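Long-range contacts in titin heart isoform N2-B (PDB 2BK8), which probably serves as an immunoglobulin-like structural module, M1, within the M-band portion of the giant muscle protein titin (connectin): residues 4-15 against 84-92; 42-50 against 60-69. All coordinates share one frame; numbering follows the deposited sequence.

In the fold
Both contacts belong to a single I-set immunoglobulin sandwich, with centres about 13 Å apart. Contact 1 joins an early part of the chain, 4-15, to a late one, 84-92, so contact 2, between 42-50 and 60-69, falls entirely within the chain they bracket. Strand 4-5 edges the same antiparallel sheet as 49-54 and 57-62, whereas 11-13 pairs with 83-92 on the other sheet, so contact 1 reaches both sheets and contact 2 lies mainly at the end of one. They meet where E15 OE2 and K67 NZ form a 2.8 Å salt bridge, and V92 packs near T66. The parallel 11-13/83-92 edge and the 63-69 connection between strands 57-62 and 71-78 thus come together at the same end of the sandwich.

Contact 1 of 2, residues 4-15 against 84-92; sequences VSGQIMHAVGEE and DSSYAELFV
A11, V12 and their neighbours pair with L90 and F91 in parallel, the A'-G pairing found in I-set and V-set immunoglobulin domains. A11 uses both its backbone groups: its N donates to E89 O at 3.1 Å, while its O receives F91 N at 2.9 Å, and G13 N then bonds to F91 O. Just before the strand, H10 takes over with its side chain. ND1 accepts the backbone N-H of E89 at 3.0 Å, only 16° out of the ring plane, and so any single proton on this imidazole probably sits on NE2. With CG anti to the carbonyl carbon (chi1 -56°), the same ring turns one face to the edge of the F91 ring, an offset edge-to-face pair with planes 64° apart. The carboxylate of E89 leads elsewhere, to T72 and R96.

Further back the two backbones separate. Water 2 fills in, accepting from I8 N and donating to Y87 O, while I8 CG2 touches A88 CB at 3.6 Å, and I8 goes on to pack against C23 and C75 in the sandwich core. At the far end, where strand 4-5 still belongs to the other sheet, its V4 backbone bonded to E26, serines do the work. Rotated to lie between its backbone N and carbonyl carbon, S5 OG faces S86 and donates to S86 OG at 2.8 Å; S86 OG in turn donates to G6 O, from above the carbonyl plane. D84 OD2 finishes the row, met by S5 N at 2.9 Å from above the carboxylate plane.

Contact 2 of 2, residues 42-50 against 60-69; sequences QLENSEKYE and LYVKDITKLD
A salt bridge from K48, just before the D strand, to D69 in the 3-10 turn between the E and F strands closes off this end of the immunoglobulin sandwich. K48 NZ sits 2.8 Å from D69 OD2, on the syn side of the carboxylate, and also donates to K63 O at 2.9 Å and weakly to D64 O. The lysine CG, anti to the backbone N (chi1 179°), lies over one face of the Y49 ring, with L43 CD1 over the opposite face; the bend at chi2 (75°) and the straight run beyond it carry NZ to D69. The anti side of D69 OD2 takes T66 N, also at 2.8 Å and from the other face of the carboxylate plane, so two donors fix that oxygen, while water 4 links OD1 to Y49 OH. With an alanine in place of D69, the K48 ammonium would probably lose its charge partner and T66 N its acceptor.

Behind this site the D-E hairpin runs in antiparallel register. E50 and Y61 form a hydrogen-bonded pair, Y49 and V62 a non-hydrogen-bonded one, and K63 N reaches K48 O at 3.0 Å. Y49 CE1 rests against V62 CG1 at 4.0 Å. D69 opens the D-x-G-x-Y-x-C motif, with Y73 OH on D69 O as the tyrosine corner, and its bridge to K48 resembles the basic residue-to-aspartate bridge of V- and I-set domains.

Contact 1 of 2, residues 4-15 against 84-92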
loop_
_atom_site.group_PDB
_atom_site.type_symbol
_atom_site.label_atom_id
_atom_site.label_comp_id
_atom_site.label_asym_id
_atom_site.label_seq_id
_atom_site.Cartn_x
_atom_site.Cartn_y
_atom_site.Cartn_z
ATOM N N VAL A 4 14.689 -2.228 -4.717
ATOM C CA VAL A 4 14.379 -1.140 -3.793
ATOM C C VAL A 4 12.926 -0.766 -4.015
ATOM O O VAL A 4 12.485 -0.572 -5.157
ATOM C CB VAL A 4 15.255 0.089 -4.056
ATOM C CG1 VAL A 4 14.845 1.285 -3.224
ATOM C CG2 VAL A 4 16.709 -0.232 -3.770
ATOM N N SER A 5 12.164 -0.690 -2.930
ATOM C CA SER A 5 10.823 -0.156 -3.017
ATOM C C SER A 5 10.824 1.367 -2.834
ATOM O O SER A 5 11.393 1.891 -1.861
ATOM C CB SER A 5 9.919 -0.864 -2.002
ATOM O OG SER A 5 10.346 -0.602 -0.673
ATOM N N GLY A 6 10.194 2.085 -3.778
ATOM C CA GLY A 6 10.167 3.572 -3.774
ATOM C C GLY A 6 9.312 4.237 -2.689
ATOM O O GLY A 6 8.566 3.559 -1.977
ATOM N N GLN A 7 9.423 5.565 -2.548
ATOM C CA GLN A 7 8.621 6.289 -1.541
ATOM C C GLN A 7 7.147 6.312 -1.944
ATOM O O GLN A 7 6.813 6.439 -3.125
ATOM C CB GLN A 7 9.094 7.743 -1.358
ATOM C CG GLN A 7 10.574 7.912 -1.062
ATOM C CD GLN A 7 11.045 9.318 -1.347
ATOM O OE1 GLN A 7 11.054 9.763 -2.497
ATOM N NE2 GLN A 7 11.451 10.022 -0.311
ATOM N N ILE A 8 6.281 6.233 -0.936
ATOM C CA ILE A 8 4.829 6.305 -1.070
ATOM C C ILE A 8 4.375 7.573 -0.314
ATOM O O ILE A 8 4.851 7.845 0.804
ATOM C CB ILE A 8 4.154 5.065 -0.470
ATOM C CG1 ILE A 8 4.624 3.756 -1.130
ATOM C CG2 ILE A 8 2.610 5.158 -0.549
ATOM C CD1 ILE A 8 4.161 2.486 -0.349
ATOM N N MET A 9 3.486 8.360 -0.932
ATOM C CA MET A 9 2.967 9.600 -0.305
ATOM C C MET A 9 1.765 9.386 0.643
ATOM O O MET A 9 0.939 8.467 0.442
ATOM C CB MET A 9 2.558 10.610 -1.377
ATOM C CG MET A 9 3.574 10.866 -2.466
ATOM S SD MET A 9 5.189 11.393 -1.830
ATOM C CE MET A 9 4.889 13.058 -1.236
ATOM N N HIS A 10 1.658 10.238 1.667
ATOM C CA HIS A 10 0.520 10.178 2.606
ATOM C C HIS A 10 -0.741 10.608 1.849
ATOM O O HIS A 10 -0.622 11.241 0.781
ATOM C CB HIS A 10 0.739 11.103 3.830
ATOM C CG HIS A 10 2.013 10.836 4.591
ATOM N ND1 HIS A 10 2.372 9.574 5.024
ATOM C CD2 HIS A 10 2.984 11.674 5.024
ATOM C CE1 HIS A 10 3.531 9.645 5.659
ATOM N NE2 HIS A 10 3.923 10.908 5.676
ATOM N N ALA A 11 -1.915 10.322 2.437
ATOM C CA ALA A 11 -3.234 10.761 1.926
ATOM C C ALA A 11 -4.249 11.088 3.038
ATOM O O ALA A 11 -4.202 10.488 4.123
ATOM C CB ALA A 11 -3.809 9.672 1.004
ATOM N N VAL A 12 -5.146 12.030 2.752
ATOM C CA VAL A 12 -6.351 12.298 3.578
ATOM C C VAL A 12 -7.545 11.601 2.920
ATOM O O VAL A 12 -7.809 11.802 1.730
ATOM C CB VAL A 12 -6.648 13.798 3.720
ATOM C CG1 VAL A 12 -8.020 14.029 4.426
ATOM C CG2 VAL A 12 -5.558 14.511 4.506
ATOM N N GLY A 13 -8.275 10.817 3.704
ATOM C CA GLY A 13 -9.468 10.126 3.203
ATOM C C GLY A 13 -10.680 10.788 3.825
ATOM O O GLY A 13 -10.682 11.083 5.021
ATOM N N GLU A 14 -11.691 11.047 3.002
ATOM C CA GLU A 14 -12.967 11.534 3.509
ATOM C C GLU A 14 -13.947 10.369 3.650
ATOM O O GLU A 14 -13.969 9.478 2.796
ATOM C CB GLU A 14 -13.578 12.583 2.578
ATOM C CG GLU A 14 -12.784 13.865 2.483
ATOM C CD GLU A 14 -13.495 14.919 1.664
ATOM O OE1 GLU A 14 -14.748 14.926 1.642
ATOM O OE2 GLU A 14 -12.801 15.753 1.049
ATOM N N GLU A 15 -14.779 10.404 4.694
ATOM C CA GLU A 15 -15.718 9.300 4.948
ATOM C C GLU A 15 -16.558 9.006 3.701
ATOM O O GLU A 15 -17.099 9.926 3.094
ATOM C CB GLU A 15 -16.619 9.604 6.146
ATOM C CG GLU A 15 -15.976 9.251 7.492
ATOM C CD GLU A 15 -16.749 9.786 8.684
ATOM O OE1 GLU A 15 -17.986 9.995 8.557
ATOM O OE2 GLU A 15 -16.128 9.999 9.753
ATOM N N ASP A 84 12.244 -5.637 0.599
ATOM C CA ASP A 84 12.204 -4.227 1.024
ATOM C C ASP A 84 10.738 -3.842 1.295
ATOM O O ASP A 84 9.805 -4.490 0.783
ATOM C CB ASP A 84 12.800 -3.323 -0.076
ATOM C CG ASP A 84 13.175 -1.891 0.418
ATOM O OD1 ASP A 84 13.154 -1.582 1.632
ATOM O OD2 ASP A 84 13.559 -1.069 -0.441
ATOM N N SER A 85 10.533 -2.797 2.096
ATOM C CA SER A 85 9.166 -2.280 2.356
ATOM C C SER A 85 9.176 -0.747 2.363
ATOM O O SER A 85 10.210 -0.122 2.712
ATOM C CB SER A 85 8.678 -2.753 3.738
ATOM O OG SER A 85 8.532 -4.166 3.828
ATOM N N SER A 86 7.998 -0.162 2.081
ATOM C CA SER A 86 7.796 1.286 2.091
ATOM C C SER A 86 6.466 1.536 2.819
ATOM O O SER A 86 5.617 0.653 2.814
ATOM C CB SER A 86 7.827 1.823 0.643
ATOM O OG SER A 86 9.170 1.770 0.120
ATOM N N TYR A 87 6.345 2.697 3.477
ATOM C CA TYR A 87 5.229 2.986 4.405
ATOM C C TYR A 87 4.585 4.351 4.110
ATOM O O TYR A 87 5.263 5.255 3.625
ATOM C CB TYR A 87 5.766 2.964 5.848
ATOM C CG TYR A 87 6.323 1.629 6.304
ATOM C CD1 TYR A 87 5.529 0.711 6.969
ATOM C CD2 TYR A 87 7.666 1.297 6.087
ATOM C CE1 TYR A 87 6.040 -0.520 7.400
ATOM C CE2 TYR A 87 8.193 0.061 6.523
ATOM C CZ TYR A 87 7.360 -0.840 7.176
ATOM O OH TYR A 87 7.818 -2.060 7.629
ATOM N N ALA A 88 3.278 4.503 4.401
ATOM C CA ALA A 88 2.636 5.825 4.363
ATOM C C ALA A 88 1.377 5.841 5.240
ATOM O O ALA A 88 0.885 4.779 5.615
ATOM C CB ALA A 88 2.306 6.212 2.908
ATOM N N GLU A 89 0.887 7.042 5.570
ATOM C CA GLU A 89 -0.231 7.217 6.490
ATOM C C GLU A 89 -1.516 7.522 5.720
ATOM O O GLU A 89 -1.467 8.097 4.600
ATOM C CB GLU A 89 0.066 8.383 7.433
ATOM C CG GLU A 89 1.360 8.188 8.228
ATOM C CD GLU A 89 1.206 7.057 9.226
ATOM O OE1 GLU A 89 0.374 7.168 10.145
ATOM O OE2 GLU A 89 1.895 6.032 9.074
ATOM N N LEU A 90 -2.651 7.195 6.338
ATOM C CA LEU A 90 -3.978 7.639 5.898
ATOM C C LEU A 90 -4.549 8.417 7.089
ATOM O O LEU A 90 -4.604 7.878 8.212
ATOM C CB LEU A 90 -4.888 6.435 5.566
ATOM C CG LEU A 90 -6.193 6.688 4.798
ATOM C CD1 LEU A 90 -6.750 5.364 4.209
ATOM C CD2 LEU A 90 -7.222 7.367 5.666
ATOM N N PHE A 91 -4.878 9.687 6.874
ATOM C CA PHE A 91 -5.512 10.540 7.899
ATOM C C PHE A 91 -7.007 10.731 7.575
ATOM O O PHE A 91 -7.341 11.167 6.481
ATOM C CB PHE A 91 -4.837 11.924 7.993
ATOM C CG PHE A 91 -3.319 11.891 7.917
ATOM C CD1 PHE A 91 -2.549 11.463 9.006
ATOM C CD2 PHE A 91 -2.670 12.343 6.774
ATOM C CE1 PHE A 91 -1.146 11.439 8.920
ATOM C CE2 PHE A 91 -1.269 12.327 6.682
ATOM C CZ PHE A 91 -0.513 11.884 7.758
ATOM N N VAL A 92 -7.871 10.406 8.543
ATOM C CA VAL A 92 -9.323 10.725 8.525
ATOM C C VAL A 92 -9.704 11.784 9.585
ATOM O O VAL A 92 -9.305 11.678 10.752
ATOM C CB VAL A 92 -10.179 9.428 8.737
ATOM C CG1 VAL A 92 -11.708 9.726 8.653
ATOM C CG2 VAL A 92 -9.789 8.336 7.747
HETATM O O HOH W 1 12.085 1.197 0.953
HETATM O O HOH W 2 7.552 5.598 1.743
#

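Contact 2 of 2, residues 42-50 against 60-69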
loop_
_atom_site.group_PDB
_atom_site.type_symbol
_atom_site.label_atom_id
_atom_site.label_comp_id
_atom_site.label_asym_id
_atom_site.label_seq_id
_atom_site.Cartn_x
_atom_site.Cartn_y
_atom_site.Cartn_z
ATOM N N GLN A 42 -2.978 -8.294 7.006
ATOM C CA GLN A 42 -2.593 -8.557 5.608
ATOM C C GLN A 42 -3.805 -8.294 4.699
ATOM O O GLN A 42 -4.928 -8.766 5.008
ATOM C CB GLN A 42 -2.165 -10.019 5.487
ATOM C CG GLN A 42 -1.632 -10.406 4.111
ATOM C CD GLN A 42 -1.172 -11.851 4.061
ATOM O OE1 GLN A 42 -0.763 -12.441 5.077
ATOM N NE2 GLN A 42 -1.243 -12.445 2.873
ATOM N N LEU A 43 -3.578 -7.567 3.598
ATOM C CA LEU A 43 -4.671 -7.171 2.674
ATOM C C LEU A 43 -4.798 -8.093 1.468
ATOM O O LEU A 43 -3.815 -8.678 1.029
ATOM C CB LEU A 43 -4.515 -5.713 2.184
ATOM C CG LEU A 43 -4.283 -4.646 3.261
ATOM C CD1 LEU A 43 -4.340 -3.217 2.730
ATOM C CD2 LEU A 43 -5.320 -4.889 4.396
ATOM N N GLU A 44 -6.027 -8.232 0.955
ATOM C CA GLU A 44 -6.276 -8.921 -0.307
ATOM C C GLU A 44 -7.405 -8.232 -1.074
ATOM O O GLU A 44 -8.180 -7.485 -0.482
ATOM C CB GLU A 44 -6.630 -10.393 -0.061
ATOM C CG GLU A 44 -7.908 -10.599 0.725
ATOM C CD GLU A 44 -8.251 -12.066 0.958
ATOM O OE1 GLU A 44 -7.541 -12.949 0.436
ATOM O OE2 GLU A 44 -9.250 -12.327 1.666
ATOM N N ASN A 45 -7.507 -8.494 -2.377
ATOM C CA ASN A 45 -8.667 -8.039 -3.162
ATOM C C ASN A 45 -10.028 -8.459 -2.606
ATOM O O ASN A 45 -10.234 -9.635 -2.293
ATOM C CB ASN A 45 -8.520 -8.485 -4.607
ATOM C CG ASN A 45 -7.690 -7.526 -5.407
ATOM O OD1 ASN A 45 -8.181 -6.477 -5.835
ATOM N ND2 ASN A 45 -6.408 -7.866 -5.611
ATOM N N SER A 46 -10.961 -7.502 -2.532
ATOM C CA SER A 46 -12.241 -7.677 -1.853
ATOM C C SER A 46 -13.163 -6.508 -2.216
ATOM O O SER A 46 -12.803 -5.664 -3.038
ATOM C CB SER A 46 -12.001 -7.682 -0.344
ATOM O OG SER A 46 -11.401 -6.463 0.068
ATOM N N GLU A 47 -14.331 -6.441 -1.584
ATOM C CA GLU A 47 -15.211 -5.285 -1.734
ATOM C C GLU A 47 -14.529 -4.007 -1.219
ATOM O O GLU A 47 -14.857 -2.907 -1.649
ATOM C CB GLU A 47 -16.535 -5.527 -1.009
ATOM C CG GLU A 47 -17.429 -6.581 -1.670
ATOM C CD GLU A 47 -18.729 -6.837 -0.920
ATOM O OE1 GLU A 47 -19.111 -6.015 -0.045
ATOM O OE2 GLU A 47 -19.382 -7.866 -1.215
ATOM N N LYS A 48 -13.542 -4.168 -0.341
ATOM C CA LYS A 48 -12.882 -3.029 0.310
ATOM C C LYS A 48 -11.599 -2.508 -0.372
ATOM O O LYS A 48 -11.370 -1.286 -0.363
ATOM C CB LYS A 48 -12.594 -3.380 1.777
ATOM C CG LYS A 48 -11.891 -2.314 2.604
ATOM C CD LYS A 48 -12.827 -1.173 2.992
ATOM C CE LYS A 48 -12.135 -0.116 3.859
ATOM N NZ LYS A 48 -13.142 0.936 4.298
ATOM N N TYR A 49 -10.742 -3.413 -0.883
ATOM C CA TYR A 49 -9.418 -3.058 -1.460
ATOM C C TYR A 49 -9.247 -3.484 -2.928
ATOM O O TYR A 49 -9.587 -4.619 -3.282
ATOM C CB TYR A 49 -8.249 -3.672 -0.643
ATOM C CG TYR A 49 -8.298 -3.359 0.827
ATOM C CD1 TYR A 49 -8.038 -2.074 1.296
ATOM C CD2 TYR A 49 -8.599 -4.357 1.760
ATOM C CE1 TYR A 49 -8.082 -1.782 2.672
ATOM C CE2 TYR A 49 -8.650 -4.070 3.135
ATOM C CZ TYR A 49 -8.408 -2.789 3.572
ATOM O OH TYR A 49 -8.430 -2.495 4.921
ATOM N N GLU A 50 -8.696 -2.589 -3.762
ATOM C CA GLU A 50 -8.440 -2.890 -5.176
ATOM C C GLU A 50 -6.915 -2.834 -5.321
ATOM O O GLU A 50 -6.325 -1.763 -5.185
ATOM C CB GLU A 50 -9.138 -1.888 -6.131
ATOM C CG GLU A 50 -9.097 -2.256 -7.605
ATOM C CD GLU A 50 -9.500 -1.101 -8.569
ATOM O OE1 GLU A 50 -10.249 -0.188 -8.177
ATOM O OE2 GLU A 50 -9.048 -1.114 -9.740
ATOM N N LEU A 60 -2.412 0.299 -4.491
ATOM C CA LEU A 60 -3.477 -0.017 -3.540
ATOM C C LEU A 60 -4.542 1.075 -3.544
ATOM O O LEU A 60 -4.267 2.235 -3.271
ATOM C CB LEU A 60 -2.928 -0.205 -2.097
ATOM C CG LEU A 60 -4.019 -0.257 -1.000
ATOM C CD1 LEU A 60 -4.859 -1.555 -1.065
ATOM C CD2 LEU A 60 -3.375 -0.108 0.401
ATOM N N TYR A 61 -5.777 0.695 -3.841
ATOM C CA TYR A 61 -6.920 1.601 -3.721
ATOM C C TYR A 61 -7.807 1.174 -2.558
ATOM O O TYR A 61 -8.285 0.037 -2.523
ATOM C CB TYR A 61 -7.729 1.619 -5.006
ATOM C CG TYR A 61 -7.332 2.704 -5.970
ATOM C CD1 TYR A 61 -6.175 2.584 -6.719
ATOM C CD2 TYR A 61 -8.107 3.845 -6.132
ATOM C CE1 TYR A 61 -5.795 3.565 -7.615
ATOM C CE2 TYR A 61 -7.734 4.851 -7.027
ATOM C CZ TYR A 61 -6.565 4.702 -7.759
ATOM O OH TYR A 61 -6.163 5.650 -8.688
ATOM N N VAL A 62 -8.019 2.098 -1.617
ATOM C CA VAL A 62 -8.915 1.851 -0.452
ATOM C C VAL A 62 -10.273 2.520 -0.623
ATOM O O VAL A 62 -10.318 3.735 -0.793
ATOM C CB VAL A 62 -8.304 2.403 0.865
ATOM C CG1 VAL A 62 -9.227 2.039 2.060
ATOM C CG2 VAL A 62 -6.860 1.886 1.086
ATOM N N LYS A 63 -11.365 1.730 -0.564
ATOM C CA LYS A 63 -12.757 2.160 -0.821
ATOM C C LYS A 63 -13.605 2.381 0.440
ATOM O O LYS A 63 -13.263 1.879 1.507
ATOM C CB LYS A 63 -13.472 1.122 -1.697
ATOM C CG LYS A 63 -13.060 1.127 -3.160
ATOM C CD LYS A 63 -11.544 1.129 -3.324
ATOM C CE LYS A 63 -11.164 2.149 -4.359
ATOM N NZ LYS A 63 -9.809 1.878 -4.888
ATOM N N ASP A 64 -14.747 3.064 0.278
ATOM C CA ASP A 64 -15.736 3.281 1.348
ATOM C C ASP A 64 -15.077 3.674 2.666
ATOM O O ASP A 64 -15.197 2.980 3.665
ATOM C CB ASP A 64 -16.619 2.031 1.554
ATOM C CG ASP A 64 -17.447 1.686 0.346
ATOM O OD1 ASP A 64 -18.374 2.458 0.023
ATOM O OD2 ASP A 64 -17.203 0.616 -0.260
ATOM N N ILE A 65 -14.341 4.778 2.668
ATOM C CA ILE A 65 -13.515 5.141 3.841
ATOM C C ILE A 65 -14.342 5.325 5.126
ATOM O O ILE A 65 -15.498 5.851 5.095
ATOM C CB ILE A 65 -12.599 6.390 3.523
ATOM C CG1 ILE A 65 -11.468 5.992 2.542
ATOM C CG2 ILE A 65 -12.143 7.113 4.838
ATOM C CD1 ILE A 65 -10.365 5.170 3.136
ATOM N N THR A 66 -13.819 4.826 6.252
ATOM C CA THR A 66 -14.407 5.113 7.590
ATOM C C THR A 66 -13.286 5.575 8.534
ATOM O O THR A 66 -12.098 5.488 8.197
ATOM C CB THR A 66 -15.122 3.876 8.275
ATOM O OG1 THR A 66 -14.129 2.913 8.704
ATOM C CG2 THR A 66 -16.144 3.221 7.345
ATOM N N LYS A 67 -13.650 6.048 9.722
ATOM C CA LYS A 67 -12.649 6.367 10.757
ATOM C C LYS A 67 -11.695 5.196 11.071
ATOM O O LYS A 67 -10.531 5.422 11.424
ATOM C CB LYS A 67 -13.333 6.886 12.036
ATOM C CG LYS A 67 -13.875 8.324 11.890
ATOM C CD LYS A 67 -14.371 8.858 13.229
ATOM C CE LYS A 67 -14.922 10.254 13.109
ATOM N NZ LYS A 67 -16.306 10.201 12.580
ATOM N N LEU A 68 -12.174 3.949 10.940
ATOM C CA LEU A 68 -11.324 2.752 11.181
ATOM C C LEU A 68 -10.079 2.693 10.306
ATOM O O LEU A 68 -9.101 2.049 10.670
ATOM C CB LEU A 68 -12.089 1.454 10.965
ATOM C CG LEU A 68 -13.201 1.121 11.962
ATOM C CD1 LEU A 68 -13.899 -0.146 11.493
ATOM C CD2 LEU A 68 -12.687 0.926 13.396
ATOM N N ASP A 69 -10.142 3.351 9.145
ATOM C CA ASP A 69 -9.091 3.263 8.128
ATOM C C ASP A 69 -7.868 4.145 8.391
ATOM O O ASP A 69 -6.872 4.009 7.684
ATOM C CB ASP A 69 -9.688 3.508 6.698
ATOM C CG ASP A 69 -10.746 2.461 6.328
ATOM O OD1 ASP A 69 -10.522 1.239 6.579
ATOM O OD2 ASP A 69 -11.829 2.854 5.824
HETATM O O HOH W 3 -16.195 -1.475 0.788
HETATM O O HOH W 4 -8.351 0.036 5.488
#